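Local coordinates for protein BT_4661 (Bacteroides thetaiotaomicron, PDB 4AK2) that binds heparin and heparan sulfate at the cell surface through this C-terminal ligand-binding domain, probably to retain the glycan for uptake and breakdown, at residues L158-I169 / A243-Y253; Y9-G17 / N23-E31. All blocks are in the same frame, centred on the assembly; numbering follows the deposited sequence.

Contact 1 of 2, residues L158-I169 / A243-Y253. With NA (sodium ion), chain C; SGN (2-deoxy-6-O-sulfo-2-(sulfoamino)-alpha-D-glucopyranose), chain B; IDS (2-O-sulfo-alpha-L-idopyranuronic acid), chain D; IDS (2-O-sulfo-alpha-L-idopyranuronic acid), chain E.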
loop_
_atom_site.group_PDB
_atom_site.type_symbol
_atom_site.label_atom_id
_atom_site.label_comp_id
_atom_site.label_asym_id
_atom_site.label_seq_id
_atom_site.Cartn_x
_atom_site.Cartn_y
_atom_site.Cartn_z
ATOM N N LEU A 158 -18.544 2.473 0.243
ATOM C CA LEU A 158 -17.111 2.741 0.030
ATOM C C LEU A 158 -16.636 1.935 -1.182
ATOM O O LEU A 158 -16.908 0.746 -1.277
ATOM C CB LEU A 158 -16.362 2.282 1.297
ATOM C CG LEU A 158 -14.872 2.655 1.340
ATOM C CD1 LEU A 158 -14.685 4.178 1.491
ATOM C CD2 LEU A 158 -14.193 1.967 2.504
ATOM N N ASP A 159 -16.006 2.586 -2.164
ATOM C CA ASP A 159 -15.633 1.863 -3.387
ATOM C C ASP A 159 -14.441 2.477 -4.074
ATOM O O ASP A 159 -14.347 3.712 -4.124
ATOM C CB ASP A 159 -16.830 1.872 -4.346
ATOM C CG ASP A 159 -16.860 0.730 -5.329
ATOM O OD1 ASP A 159 -16.404 -0.374 -4.990
ATOM O OD2 ASP A 159 -17.379 0.916 -6.469
ATOM N N TYR A 160 -13.541 1.650 -4.599
ATOM C CA TYR A 160 -12.488 2.188 -5.472
ATOM C C TYR A 160 -13.117 2.954 -6.619
ATOM O O TYR A 160 -14.203 2.650 -7.109
ATOM C CB TYR A 160 -11.616 1.061 -5.991
ATOM C CG TYR A 160 -10.556 0.559 -5.014
ATOM C CD1 TYR A 160 -9.307 1.154 -4.967
ATOM C CD2 TYR A 160 -10.801 -0.537 -4.152
ATOM C CE1 TYR A 160 -8.299 0.718 -4.107
ATOM C CE2 TYR A 160 -9.820 -0.962 -3.310
ATOM C CZ TYR A 160 -8.587 -0.383 -3.275
ATOM O OH TYR A 160 -7.603 -0.876 -2.433
ATOM N N ARG A 161 -12.342 3.939 -7.088
ATOM C CA ARG A 161 -12.842 4.914 -8.112
ATOM C C ARG A 161 -11.888 5.239 -9.250
ATOM O O ARG A 161 -12.326 5.253 -10.423
ATOM C CB ARG A 161 -13.326 6.209 -7.450
ATOM C CG ARG A 161 -13.884 7.294 -8.402
ATOM C CD ARG A 161 -15.055 6.765 -9.230
ATOM N NE ARG A 161 -15.599 7.800 -10.113
ATOM C CZ ARG A 161 -15.096 8.097 -11.309
ATOM N NH1 ARG A 161 -14.020 7.449 -11.780
ATOM N NH2 ARG A 161 -15.634 9.081 -12.016
ATOM N N ARG A 162 -10.654 5.624 -8.934
ATOM C CA ARG A 162 -9.774 6.275 -9.932
ATOM C C ARG A 162 -8.366 6.263 -9.361
ATOM O O ARG A 162 -8.161 5.872 -8.200
ATOM C CB ARG A 162 -10.211 7.732 -10.215
ATOM C CG ARG A 162 -10.244 8.640 -9.016
ATOM C CD ARG A 162 -10.370 10.127 -9.345
ATOM N NE ARG A 162 -11.651 10.490 -9.973
ATOM C CZ ARG A 162 -12.787 10.766 -9.342
ATOM N NH1 ARG A 162 -12.895 10.574 -8.013
ATOM N NH2 ARG A 162 -13.853 11.170 -10.039
ATOM N N ASP A 163 -7.395 6.720 -10.141
ATOM C CA ASP A 163 -6.042 7.012 -9.704
ATOM C C ASP A 163 -5.399 5.741 -9.113
ATOM O O ASP A 163 -4.971 5.728 -7.942
ATOM C CB ASP A 163 -6.006 8.209 -8.735
ATOM C CG ASP A 163 -6.464 9.519 -9.372
ATOM O OD1 ASP A 163 -6.429 9.628 -10.599
ATOM O OD2 ASP A 163 -6.855 10.378 -8.593
ATOM N N PHE A 164 -5.299 4.720 -9.946
ATOM C CA PHE A 164 -4.677 3.464 -9.575
ATOM C C PHE A 164 -3.219 3.502 -9.995
ATOM O O PHE A 164 -2.882 3.949 -11.102
ATOM C CB PHE A 164 -5.378 2.294 -10.253
ATOM C CG PHE A 164 -6.839 2.183 -9.933
ATOM C CD1 PHE A 164 -7.263 1.453 -8.839
ATOM C CD2 PHE A 164 -7.802 2.808 -10.737
ATOM C CE1 PHE A 164 -8.601 1.343 -8.546
ATOM C CE2 PHE A 164 -9.151 2.708 -10.452
ATOM C CZ PHE A 164 -9.562 1.985 -9.345
ATOM N N PHE A 165 -2.326 3.062 -9.116
ATOM C CA PHE A 165 -0.883 3.051 -9.377
ATOM C C PHE A 165 -0.347 1.700 -8.898
ATOM O O PHE A 165 -0.799 1.180 -7.821
ATOM C CB PHE A 165 -0.120 4.084 -8.571
ATOM C CG PHE A 165 -0.495 5.530 -8.873
ATOM C CD1 PHE A 165 -1.695 6.080 -8.353
ATOM C CD2 PHE A 165 0.366 6.371 -9.600
ATOM C CE1 PHE A 165 -2.043 7.397 -8.573
ATOM C CE2 PHE A 165 0.009 7.703 -9.800
ATOM C CZ PHE A 165 -1.187 8.209 -9.301
ATOM N N TYR A 166 0.636 1.147 -9.571
ATOM C CA TYR A 166 1.274 -0.073 -9.137
ATOM C C TYR A 166 2.768 0.061 -9.131
ATOM O O TYR A 166 3.365 0.601 -10.115
ATOM C CB TYR A 166 0.885 -1.240 -10.071
ATOM C CG TYR A 166 1.470 -2.569 -9.667
ATOM C CD1 TYR A 166 0.790 -3.382 -8.765
ATOM C CD2 TYR A 166 2.667 -3.025 -10.195
ATOM C CE1 TYR A 166 1.302 -4.602 -8.383
ATOM C CE2 TYR A 166 3.216 -4.243 -9.825
ATOM C CZ TYR A 166 2.504 -5.028 -8.891
ATOM O OH TYR A 166 2.931 -6.281 -8.472
ATOM N N TYR A 167 3.453 -0.453 -8.110
ATOM C CA TYR A 167 4.915 -0.370 -8.023
ATOM C C TYR A 167 5.450 -1.776 -7.852
ATOM O O TYR A 167 5.208 -2.418 -6.818
ATOM C CB TYR A 167 5.348 0.515 -6.845
ATOM C CG TYR A 167 4.797 1.895 -7.039
ATOM C CD1 TYR A 167 5.433 2.773 -7.947
ATOM C CD2 TYR A 167 3.634 2.319 -6.425
ATOM C CE1 TYR A 167 4.895 4.012 -8.248
ATOM C CE2 TYR A 167 3.104 3.613 -6.691
ATOM C CZ TYR A 167 3.757 4.455 -7.608
ATOM O OH TYR A 167 3.245 5.706 -7.902
ATOM N N ASN A 168 6.153 -2.276 -8.861
ATOM C CA ASN A 168 6.813 -3.570 -8.739
ATOM C C ASN A 168 7.849 -3.482 -7.641
ATOM O O ASN A 168 8.567 -2.470 -7.507
ATOM C CB ASN A 168 7.528 -3.904 -10.058
ATOM C CG ASN A 168 8.170 -5.277 -10.011
ATOM O OD1 ASN A 168 7.574 -6.228 -9.543
ATOM N ND2 ASN A 168 9.409 -5.372 -10.445
ATOM N N ILE A 169 7.895 -4.505 -6.797
ATOM C CA ILE A 169 8.872 -4.553 -5.699
ATOM C C ILE A 169 9.933 -5.580 -6.018
ATOM O O ILE A 169 11.087 -5.211 -6.287
ATOM C CB ILE A 169 8.198 -4.781 -4.315
ATOM C CG1 ILE A 169 7.375 -3.513 -3.948
ATOM C CG2 ILE A 169 9.200 -5.151 -3.251
ATOM C CD1 ILE A 169 6.378 -3.715 -2.805
ATOM N N ALA A 243 2.149 -11.211 -9.157
ATOM C CA ALA A 243 2.410 -9.861 -8.664
ATOM C C ALA A 243 3.307 -9.931 -7.431
ATOM O O ALA A 243 3.070 -10.771 -6.526
ATOM C CB ALA A 243 1.140 -9.103 -8.317
ATOM N N ASN A 244 4.315 -9.065 -7.375
ATOM C CA ASN A 244 5.169 -8.897 -6.224
ATOM C C ASN A 244 5.447 -7.409 -6.186
ATOM O O ASN A 244 6.332 -6.895 -6.893
ATOM C CB ASN A 244 6.445 -9.740 -6.306
ATOM C CG ASN A 244 7.237 -9.676 -5.048
ATOM O OD1 ASN A 244 7.730 -8.618 -4.670
ATOM N ND2 ASN A 244 7.329 -10.811 -4.369
ATOM N N GLY A 245 4.610 -6.678 -5.485
ATOM C CA GLY A 245 4.546 -5.233 -5.630
ATOM C C GLY A 245 3.373 -4.642 -4.901
ATOM O O GLY A 245 2.657 -5.364 -4.181
ATOM N N ALA A 246 3.157 -3.344 -5.031
ATOM C CA ALA A 246 2.196 -2.628 -4.208
ATOM C C ALA A 246 1.257 -1.784 -5.055
ATOM O O ALA A 246 1.722 -1.045 -5.952
ATOM C CB ALA A 246 2.905 -1.748 -3.190
ATOM N N MET A 247 -0.033 -1.824 -4.786
ATOM C CA MET A 247 -1.078 -1.069 -5.499
ATOM C C MET A 247 -1.788 -0.118 -4.592
ATOM O O MET A 247 -2.212 -0.480 -3.455
ATOM C CB MET A 247 -2.054 -2.033 -6.186
ATOM C CG MET A 247 -3.132 -1.342 -7.058
ATOM S SD MET A 247 -4.559 -0.671 -6.168
ATOM C CE MET A 247 -5.456 -2.179 -5.824
ATOM N N ILE A 248 -1.942 1.120 -5.073
ATOM C CA ILE A 248 -2.773 2.114 -4.408
ATOM C C ILE A 248 -3.834 2.637 -5.373
ATOM O O ILE A 248 -3.508 2.793 -6.581
ATOM C CB ILE A 248 -1.933 3.212 -3.749
ATOM C CG1 ILE A 248 -2.813 4.207 -2.996
ATOM C CG2 ILE A 248 -1.070 3.960 -4.802
ATOM C CD1 ILE A 248 -2.024 5.182 -2.127
ATOM N N GLY A 249 -5.043 2.884 -4.904
ATOM C CA GLY A 249 -6.115 3.531 -5.721
ATOM C C GLY A 249 -6.898 4.455 -4.868
ATOM O O GLY A 249 -6.989 4.296 -3.654
ATOM N N GLN A 250 -7.511 5.490 -5.462
ATOM C CA GLN A 250 -8.434 6.338 -4.755
ATOM C C GLN A 250 -9.736 5.614 -4.518
ATOM O O GLN A 250 -10.270 4.935 -5.418
ATOM C CB GLN A 250 -8.692 7.647 -5.555
ATOM C CG GLN A 250 -9.466 8.624 -4.703
ATOM C CD GLN A 250 -9.975 9.795 -5.535
ATOM O OE1 GLN A 250 -11.071 9.705 -6.086
ATOM N NE2 GLN A 250 -9.147 10.860 -5.681
ATOM N N ILE A 251 -10.246 5.819 -3.298
ATOM C CA ILE A 251 -11.509 5.221 -2.843
ATOM C C ILE A 251 -12.476 6.371 -2.490
ATOM O O ILE A 251 -12.051 7.397 -1.936
ATOM C CB ILE A 251 -11.262 4.293 -1.617
ATOM C CG1 ILE A 251 -10.374 3.121 -2.025
ATOM C CG2 ILE A 251 -12.572 3.774 -1.037
ATOM C CD1 ILE A 251 -9.808 2.339 -0.820
ATOM N N THR A 252 -13.731 6.242 -2.904
ATOM C CA THR A 252 -14.727 7.258 -2.598
ATOM C C THR A 252 -15.766 6.698 -1.647
ATOM O O THR A 252 -15.965 5.463 -1.571
ATOM C CB THR A 252 -15.399 7.818 -3.863
ATOM O OG1 THR A 252 -16.050 6.770 -4.577
ATOM C CG2 THR A 252 -14.331 8.461 -4.757
ATOM N N TYR A 253 -16.451 7.566 -0.925
ATOM C CA TYR A 253 -17.482 7.087 0.013
ATOM C C TYR A 253 -18.710 7.959 -0.089
ATOM O O TYR A 253 -18.670 9.073 -0.627
ATOM C CB TYR A 253 -16.977 7.027 1.461
ATOM C CG TYR A 253 -16.536 8.358 2.032
ATOM C CD1 TYR A 253 -17.476 9.249 2.576
ATOM C CD2 TYR A 253 -15.182 8.680 2.128
ATOM C CE1 TYR A 253 -17.081 10.459 3.126
ATOM C CE2 TYR A 253 -14.774 9.897 2.665
ATOM C CZ TYR A 253 -15.722 10.755 3.199
ATOM O OH TYR A 253 -15.312 11.937 3.753
HETATM NA NA NA C . -4.635 7.126 -5.469
HETATM C C1 SGN B . -14.456 6.001 -16.782
HETATM C C2 SGN B . -14.231 6.686 -15.430
HETATM C C3 SGN B . -13.903 8.163 -15.679
HETATM C C4 SGN B . -12.753 8.304 -16.660
HETATM C C5 SGN B . -13.041 7.572 -17.975
HETATM C C6 SGN B . -11.782 7.546 -18.848
HETATM N N2 SGN B . -15.406 6.500 -14.588
HETATM O O1 SGN B . -15.662 6.462 -17.384
HETATM O O3 SGN B . -13.541 8.728 -14.419
HETATM O O4 SGN B . -12.641 9.681 -17.055
HETATM O O5 SGN B . -13.334 6.215 -17.636
HETATM O O6 SGN B . -12.060 6.909 -20.082
HETATM S S1 SGN B . -15.691 5.165 -13.764
HETATM O O1S SGN B . -16.590 5.505 -12.684
HETATM O O2S SGN B . -16.220 4.103 -14.579
HETATM O O3S SGN B . -14.305 4.710 -13.199
HETATM S S2 SGN B . -10.910 6.610 -21.061
HETATM O O4S SGN B . -10.384 7.872 -21.579
HETATM O O5S SGN B . -11.597 5.750 -22.280
HETATM O O6S SGN B . -9.940 5.749 -20.370
HETATM C C1 IDS D . -11.408 10.326 -16.691
HETATM C C2 IDS D . -11.295 11.625 -17.505
HETATM C C3 IDS D . -12.233 12.737 -17.014
HETATM C C4 IDS D . -12.233 12.898 -15.490
HETATM C C5 IDS D . -12.442 11.518 -14.846
HETATM C C6 IDS D . -12.446 11.501 -13.340
HETATM O O2 IDS D . -9.941 12.096 -17.428
HETATM O O3 IDS D . -13.570 12.504 -17.461
HETATM O O4 IDS D . -10.987 13.441 -15.038
HETATM O O5 IDS D . -11.398 10.633 -15.298
HETATM O O6A IDS D . -13.349 12.100 -12.716
HETATM O O6B IDS D . -11.501 10.886 -12.783
HETATM S S IDS D . -8.835 11.617 -18.436
HETATM O O1S IDS D . -7.533 12.128 -17.998
HETATM O O2S IDS D . -8.883 10.140 -18.442
HETATM O O3S IDS D . -9.289 12.183 -19.709
HETATM C C1 IDS E . -8.531 15.306 -10.289
HETATM C C2 IDS E . -8.368 14.397 -9.098
HETATM C C3 IDS E . -7.036 13.604 -9.069
HETATM C C4 IDS E . -5.847 14.492 -9.406
HETATM C C5 IDS E . -6.167 15.211 -10.723
HETATM C C6 IDS E . -4.997 15.989 -11.241
HETATM O O2 IDS E . -8.586 15.182 -7.917
HETATM O O3 IDS E . -7.120 12.537 -10.024
HETATM O O4 IDS E . -5.681 15.416 -8.323
HETATM O O5 IDS E . -7.331 16.024 -10.539
HETATM O O6A IDS E . -3.948 15.345 -11.464
HETATM O O6B IDS E . -5.100 17.214 -11.427
HETATM S S IDS E . -9.006 14.547 -6.587
HETATM O O1S IDS E . -9.675 15.645 -5.877
HETATM O O2S IDS E . -9.896 13.428 -6.915
HETATM O O3S IDS E . -7.752 14.091 -5.916
HETATM O O HOH W 1 -5.121 0.310 -2.685
HETATM O O HOH W 2 -16.356 4.543 -6.622
HETATM O O HOH W 3 -5.934 10.319 -5.967
HETATM O O HOH W 4 5.031 -7.401 -9.634
HETATM O O HOH W 5 -2.578 8.412 -4.626
#
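Part of the glycan pocket is built where the chain turns a corner at R162, between strands 158-161 and 163-168, both antiparallel to strand 245-253. The R162 and Q250 side chains run side by side. R162 NH1 donates to Q250 OE1 at 2.8 Å, in the plane of both the guanidinium and the amide carbonyl, though these lie 67° apart. The other edge of the guanidinium grips the iduronate carboxylate of chain D twice, R162 NE reaching O6B at 2.8 Å and R162 NH2 reaching O6A at 2.9 Å. Q250, with CG anti to its backbone N (chi1 -170°), passes NE2 to sulfate atom O2S of the chain E iduronate at 2.9 Å. D163 OD2 accepts from O3 of that sugar at 2.6 Å, while D163 O binds sodium together with S270 OG. The N-sulfo oxygen O1S of the glucosamine lies over one face of the R161 guanidinium, NH1 and NH2 both donate to the glucosamine O3, and NE is held by the carbonyl O of Q261. Held at NH1 by Q250 and at NE and NH2 by the carboxylate, the R162 guanidinium is probably restrained edge-on to the sugar, and its charge probably favours this acidic glycan.

Contact 2 of 2, residues Y9-G17 / N23-E31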
loop_
_atom_site.group_PDB
_atom_site.type_symbol
_atom_site.label_atom_id
_atom_site.label_comp_id
_atom_site.label_asym_id
_atom_site.label_seq_id
_atom_site.Cartn_x
_atom_site.Cartn_y
_atom_site.Cartn_z
ATOM N N TYR A 9 17.782 -8.585 6.069
ATOM C CA TYR A 9 16.647 -7.698 6.395
ATOM C C TYR A 9 17.072 -6.543 7.299
ATOM O O TYR A 9 18.075 -6.651 8.038
ATOM C CB TYR A 9 15.419 -8.453 7.000
ATOM C CG TYR A 9 15.655 -8.881 8.431
ATOM C CD1 TYR A 9 15.391 -8.011 9.493
ATOM C CD2 TYR A 9 16.156 -10.163 8.737
ATOM C CE1 TYR A 9 15.621 -8.388 10.817
ATOM C CE2 TYR A 9 16.391 -10.543 10.055
ATOM C CZ TYR A 9 16.112 -9.675 11.088
ATOM O OH TYR A 9 16.338 -10.060 12.372
ATOM N N PHE A 10 16.247 -5.487 7.300
ATOM C CA PHE A 10 16.186 -4.526 8.389
ATOM C C PHE A 10 14.717 -4.312 8.675
ATOM O O PHE A 10 13.848 -4.813 7.905
ATOM C CB PHE A 10 16.864 -3.183 7.981
ATOM C CG PHE A 10 16.386 -2.640 6.679
ATOM C CD1 PHE A 10 15.242 -1.849 6.614
ATOM C CD2 PHE A 10 17.072 -2.932 5.513
ATOM C CE1 PHE A 10 14.787 -1.332 5.384
ATOM C CE2 PHE A 10 16.640 -2.439 4.272
ATOM C CZ PHE A 10 15.495 -1.645 4.218
ATOM N N ARG A 11 14.404 -3.597 9.756
ATOM C CA ARG A 11 13.011 -3.234 10.019
ATOM C C ARG A 11 12.991 -1.827 10.583
ATOM O O ARG A 11 13.848 -1.491 11.424
ATOM C CB ARG A 11 12.304 -4.174 11.035
ATOM C CG ARG A 11 12.413 -5.634 10.712
ATOM C CD ARG A 11 11.587 -6.517 11.650
ATOM N NE ARG A 11 11.753 -7.925 11.270
ATOM C CZ ARG A 11 12.370 -8.844 12.013
ATOM N NH1 ARG A 11 12.829 -8.546 13.225
ATOM N NH2 ARG A 11 12.521 -10.074 11.545
ATOM N N TYR A 12 11.952 -1.089 10.214
ATOM C CA TYR A 12 11.577 0.147 10.839
ATOM C C TYR A 12 10.384 -0.039 11.810
ATOM O O TYR A 12 10.182 0.795 12.693
ATOM C CB TYR A 12 11.162 1.169 9.800
ATOM C CG TYR A 12 12.330 1.816 9.064
ATOM C CD1 TYR A 12 12.972 1.142 8.028
ATOM C CD2 TYR A 12 12.797 3.103 9.408
ATOM C CE1 TYR A 12 14.027 1.704 7.328
ATOM C CE2 TYR A 12 13.847 3.702 8.672
ATOM C CZ TYR A 12 14.482 2.980 7.670
ATOM O OH TYR A 12 15.520 3.536 6.950
ATOM N N GLY A 13 9.589 -1.118 11.646
ATOM C CA GLY A 13 8.388 -1.253 12.477
ATOM C C GLY A 13 7.267 -0.314 12.084
ATOM O O GLY A 13 7.068 -0.020 10.912
ATOM N N ASN A 14 6.470 0.107 13.043
ATOM C CA ASN A 14 5.287 0.903 12.760
ATOM C C ASN A 14 4.995 1.740 13.978
ATOM O O ASN A 14 5.459 1.411 15.084
ATOM C CB ASN A 14 4.110 -0.000 12.392
ATOM C CG ASN A 14 3.606 -0.830 13.557
ATOM O OD1 ASN A 14 2.837 -0.361 14.401
ATOM N ND2 ASN A 14 4.060 -2.090 13.596
ATOM N N ASN A 15 4.252 2.825 13.794
ATOM C CA ASN A 15 3.828 3.656 14.910
ATOM C C ASN A 15 2.324 3.476 15.186
ATOM O O ASN A 15 1.687 4.407 15.682
ATOM C CB ASN A 15 4.181 5.137 14.671
ATOM C CG ASN A 15 3.351 5.755 13.561
ATOM O OD1 ASN A 15 2.647 5.066 12.821
ATOM N ND2 ASN A 15 3.440 7.084 13.448
ATOM N N LEU A 16 1.782 2.285 14.875
ATOM C CA LEU A 16 0.364 1.953 14.986
ATOM C C LEU A 16 0.080 1.071 16.199
ATOM O O LEU A 16 -1.071 0.759 16.431
ATOM C CB LEU A 16 -0.156 1.252 13.703
ATOM C CG LEU A 16 0.099 1.912 12.325
ATOM C CD1 LEU A 16 -0.544 1.106 11.207
ATOM C CD2 LEU A 16 -0.459 3.308 12.331
ATOM N N GLY A 17 1.116 0.688 16.959
ATOM C CA GLY A 17 0.948 -0.203 18.124
ATOM C C GLY A 17 0.756 -1.667 17.756
ATOM O O GLY A 17 0.322 -2.475 18.589
ATOM N N ASN A 23 5.290 -9.061 11.746
ATOM C CA ASN A 23 4.032 -9.544 11.196
ATOM C C ASN A 23 3.292 -8.488 10.367
ATOM O O ASN A 23 2.182 -8.749 9.880
ATOM C CB ASN A 23 3.091 -10.070 12.306
ATOM C CG ASN A 23 3.550 -11.401 12.868
ATOM O OD1 ASN A 23 4.558 -11.941 12.436
ATOM N ND2 ASN A 23 2.758 -11.963 13.774
ATOM N N TYR A 24 3.913 -7.305 10.211
ATOM C CA TYR A 24 3.293 -6.160 9.502
ATOM C C TYR A 24 4.328 -5.508 8.609
ATOM O O TYR A 24 5.520 -5.607 8.872
ATOM C CB TYR A 24 2.767 -5.142 10.518
ATOM C CG TYR A 24 1.670 -5.753 11.377
ATOM C CD1 TYR A 24 0.356 -5.745 10.924
ATOM C CD2 TYR A 24 1.967 -6.332 12.631
ATOM C CE1 TYR A 24 -0.661 -6.321 11.656
ATOM C CE2 TYR A 24 0.936 -6.916 13.401
ATOM C CZ TYR A 24 -0.369 -6.898 12.908
ATOM O OH TYR A 24 -1.364 -7.433 13.670
ATOM N N ALA A 25 3.852 -4.798 7.573
ATOM C CA ALA A 25 4.762 -3.933 6.823
ATOM C C ALA A 25 5.309 -2.847 7.735
ATOM O O ALA A 25 4.728 -2.519 8.796
ATOM C CB ALA A 25 3.990 -3.290 5.648
ATOM N N ASP A 26 6.438 -2.260 7.290
ATOM C CA ASP A 26 6.942 -1.042 7.922
ATOM C C ASP A 26 6.064 0.123 7.484
ATOM O O ASP A 26 5.964 0.407 6.263
ATOM C CB ASP A 26 8.406 -0.807 7.552
ATOM C CG ASP A 26 9.358 -1.750 8.254
ATOM O OD1 ASP A 26 8.940 -2.443 9.217
ATOM O OD2 ASP A 26 10.544 -1.781 7.847
ATOM N N GLN A 27 5.363 0.740 8.419
ATOM C CA GLN A 27 4.294 1.683 8.060
ATOM C C GLN A 27 4.032 2.674 9.162
ATOM O O GLN A 27 4.043 2.330 10.336
ATOM C CB GLN A 27 3.033 0.892 7.681
ATOM C CG GLN A 27 2.336 0.203 8.872
ATOM C CD GLN A 27 1.377 -0.860 8.392
ATOM O OE1 GLN A 27 0.258 -0.582 8.012
ATOM N NE2 GLN A 27 1.835 -2.135 8.448
ATOM N N PHE A 28 3.870 3.949 8.772
ATOM C CA PHE A 28 3.760 5.060 9.698
ATOM C C PHE A 28 2.629 5.973 9.338
ATOM O O PHE A 28 2.518 6.389 8.195
ATOM C CB PHE A 28 5.102 5.849 9.734
ATOM C CG PHE A 28 6.207 4.971 10.223
ATOM C CD1 PHE A 28 6.915 4.153 9.351
ATOM C CD2 PHE A 28 6.472 4.867 11.590
ATOM C CE1 PHE A 28 7.867 3.243 9.836
ATOM C CE2 PHE A 28 7.428 3.956 12.069
ATOM C CZ PHE A 28 8.094 3.148 11.211
ATOM N N ARG A 29 1.785 6.255 10.315
ATOM C CA ARG A 29 0.683 7.172 10.138
ATOM C C ARG A 29 1.051 8.523 10.709
ATOM O O ARG A 29 1.603 8.638 11.808
ATOM C CB ARG A 29 -0.589 6.625 10.842
ATOM C CG ARG A 29 -1.744 7.635 10.819
ATOM C CD ARG A 29 -3.065 6.971 11.183
ATOM N NE ARG A 29 -3.547 6.127 10.094
ATOM C CZ ARG A 29 -4.012 4.876 10.209
ATOM N NH1 ARG A 29 -4.063 4.206 11.403
ATOM N NH2 ARG A 29 -4.428 4.275 9.104
ATOM N N ILE A 30 0.704 9.561 9.961
ATOM C CA ILE A 30 0.691 10.932 10.473
ATOM C C ILE A 30 -0.757 11.191 10.874
ATOM O O ILE A 30 -1.664 11.128 10.029
ATOM C CB ILE A 30 1.181 11.954 9.424
ATOM C CG1 ILE A 30 2.601 11.580 8.953
ATOM C CG2 ILE A 30 1.125 13.358 10.014
ATOM C CD1 ILE A 30 2.684 10.680 7.745
ATOM N N GLU A 31 -0.981 11.436 12.167
ATOM C CA GLU A 31 -2.331 11.563 12.709
ATOM C C GLU A 31 -3.085 12.732 12.065
ATOM O O GLU A 31 -2.484 13.717 11.631
ATOM C CB GLU A 31 -2.284 11.757 14.234
ATOM C CG GLU A 31 -1.759 13.145 14.653
ATOM C CD GLU A 31 -1.671 13.310 16.179
ATOM O OE1 GLU A 31 -2.559 12.780 16.909
ATOM O OE2 GLU A 31 -0.712 13.958 16.652
HETATM O O HOH W 6 10.418 -4.781 7.678
HETATM O O HOH W 7 5.705 -3.260 11.452
#
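The F28 ring has the CA of N14 over one face, 4.2 Å from its centroid in a CH-pi contact, and the carbonyl of Y12 at its edge. The Y12 ring receives D26 OD2 at its own edge, the carboxylate plane turned 73° from the ring. That carboxylate holds two successive backbone amides: Y12 N donates to D26 OD2 at 2.8 Å in a nearly straight bond (169°), and G13 N donates to D26 OD1, also at 2.8 Å but more bent. Both come from above the carboxylate plane. Beyond this, the backbones meet in a single bridge, with Q27 N donating to G13 O at 3.1 Å and only a weak bond from N15 N to Q27 O. The CG of N15 stands between the backbone N and the carbonyl carbon (chi1 69°), which turns the amide onto the backbone of R29: OD1 accepts from R29 N at 2.9 Å and ND2 donates to R29 O at 2.9 Å. N14 OD1 closes an Asx turn on L16 N, and L16 CD2 packs on R29 CB at 3.6 Å. The R29 guanidinium itself turns to H114, Y127 and T128. Side-chain carboxylate and amide groups thus do much of the work of a regular strand ladder here, and the two N-H donors would be expected to stabilise the negative charge of D26.

In the fold
Contacts 1 and 2 follow one another along the chain, with contact 2 complete before contact 1 begins. Their centres are about 20 Å apart, and their nearest atoms, about 9 Å apart, do not touch. They belong to different sheets: strand 27-30 of contact 2 is an outermost strand of the four-stranded sheet, beside 105-115, whereas the strands of contact 1 belong to the larger mixed sheet. Strand 89-98 is one link between them: its V94 touches Y12, while M91 packs on Y167, I169 and A246. Y127, bonded by R29 and touched by L158, is another. Contact 1 supplies R161, R162, D163 and Q250 to the glycan pocket; contact 2 is structural packing of the N-terminal region.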